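Local coordinates for DUF1573 domain-containing protein (Porphyromonas gingivalis, PDB 2QSV) that is of unknown function, possibly linked to cysteine-type peptidase activity, and has two Ig-like domains in this C-terminal part, at residues V40-P43 with S44-L48. Residues are numbered along the deposited sequence; the frame is centred on the assembly and turned at random.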
loop_
_atom_site.group_PDB
_atom_site.type_symbol
_atom_site.label_atom_id
_atom_site.label_comp_id
_atom_site.label_asym_id
_atom_site.label_seq_id
_atom_site.Cartn_x
_atom_site.Cartn_y
_atom_site.Cartn_z
ATOM N N VAL A 40 2.680 -19.563 -5.955
ATOM C CA VAL A 40 3.768 -20.102 -5.125
ATOM C C VAL A 40 3.952 -19.402 -3.761
ATOM O O VAL A 40 4.551 -19.968 -2.847
ATOM C CB VAL A 40 5.113 -20.201 -5.921
ATOM C CG1 VAL A 40 4.988 -21.237 -7.053
ATOM C CG2 VAL A 40 5.510 -18.872 -6.500
ATOM N N SER A 41 3.436 -18.184 -3.629
ATOM C CA SER A 41 3.482 -17.472 -2.352
ATOM C C SER A 41 2.249 -16.576 -2.230
ATOM O O SER A 41 1.877 -15.923 -3.192
ATOM C CB SER A 41 4.765 -16.642 -2.255
ATOM O OG SER A 41 4.985 -16.182 -0.938
ATOM N N LEU A 42 1.612 -16.590 -1.055
ATOM C CA LEU A 42 0.459 -15.746 -0.736
ATOM C C LEU A 42 0.855 -14.760 0.343
ATOM O O LEU A 42 1.600 -15.129 1.221
ATOM C CB LEU A 42 -0.683 -16.573 -0.124
ATOM C CG LEU A 42 -1.618 -17.477 -0.919
ATOM C CD1 LEU A 42 -2.462 -18.313 0.059
ATOM C CD2 LEU A 42 -2.517 -16.652 -1.841
ATOM N N PRO A 43 0.310 -13.526 0.313
ATOM C CA PRO A 43 0.389 -12.630 1.467
ATOM C C PRO A 43 -0.034 -13.313 2.774
ATOM O O PRO A 43 -0.980 -14.107 2.773
ATOM C CB PRO A 43 -0.610 -11.533 1.105
ATOM C CG PRO A 43 -0.513 -11.446 -0.357
ATOM C CD PRO A 43 -0.379 -12.884 -0.816
ATOM N N SER A 44 0.650 -13.001 3.875
ATOM C CA SER A 44 0.332 -13.594 5.178
ATOM C C SER A 44 -1.086 -13.293 5.683
ATOM O O SER A 44 -1.571 -13.974 6.601
ATOM C CB SER A 44 1.315 -13.104 6.230
ATOM O OG SER A 44 1.150 -11.719 6.439
ATOM N N PHE A 45 -1.730 -12.277 5.099
ATOM C CA PHE A 45 -3.048 -11.814 5.543
ATOM C C PHE A 45 -4.168 -12.237 4.599
ATOM O O PHE A 45 -5.303 -11.776 4.738
ATOM C CB PHE A 45 -3.076 -10.275 5.750
ATOM C CG PHE A 45 -2.548 -9.469 4.558
ATOM C CD1 PHE A 45 -3.380 -9.113 3.489
ATOM C CD2 PHE A 45 -1.216 -9.061 4.515
ATOM C CE1 PHE A 45 -2.883 -8.356 2.399
ATOM C CE2 PHE A 45 -0.716 -8.290 3.443
ATOM C CZ PHE A 45 -1.553 -7.931 2.397
ATOM N N VAL A 46 -3.859 -13.111 3.639
ATOM C CA VAL A 46 -4.902 -13.621 2.745
ATOM C C VAL A 46 -5.037 -15.144 2.750
ATOM O O VAL A 46 -4.118 -15.863 3.141
ATOM C CB VAL A 46 -4.807 -13.113 1.262
ATOM C CG1 VAL A 46 -4.557 -11.611 1.153
ATOM C CG2 VAL A 46 -3.838 -13.930 0.455
ATOM N N SER A 47 -6.204 -15.596 2.290
ATOM C CA SER A 47 -6.534 -17.001 2.064
ATOM C C SER A 47 -6.850 -17.220 0.601
ATOM O O SER A 47 -7.548 -16.389 -0.018
ATOM C CB SER A 47 -7.769 -17.380 2.874
ATOM O OG SER A 47 -7.379 -18.089 4.022
ATOM N N LEU A 48 -6.332 -18.317 0.052
ATOM C CA LEU A 48 -6.665 -18.765 -1.295
ATOM C C LEU A 48 -6.581 -20.302 -1.412
ATOM O O LEU A 48 -5.517 -20.892 -1.213
ATOM C CB LEU A 48 -5.761 -18.097 -2.332
ATOM C CG LEU A 48 -6.047 -18.320 -3.825
ATOM C CD1 LEU A 48 -7.291 -17.559 -4.253
ATOM C CD2 LEU A 48 -4.841 -17.908 -4.685
#
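L42 reaches across the turn to V46 and L48. Its CB lies 4.2 Å from V46 CG2. CG is anti to the carbonyl carbon (chi1 -77°), which points the branch at the returning chain. CD1 meets the backbone and CB of L48. CD2 touches two side chains, 3.8 Å from V46 CG2 and 3.6 Å from L48 CB. The L42 side chain runs nearly perpendicular to that of L48. The chain reverses here through a type I beta turn from P43 to V46. It is closed by V46 N to P43 O, 3.2 Å and nearly straight at 166°, with the donor well above the carbonyl plane. In this Ig-like beta sandwich the turn carries the chain from strand 35-41 of one sheet to strand 46-47 at the edge of the other. P43 CB sits over one face of the F45 ring, a CH-pi contact 4.0 Å from the centroid. V46 lays both methyls along one side of the proline: CG1 approaches P43 CB, and CG2 comes within 3.8 Å of P43 CD. V101 of strand 94-105 packs on both P43 and F45. S44 OG is hydrogen-bonded to E80 OE2, on strand 76-87.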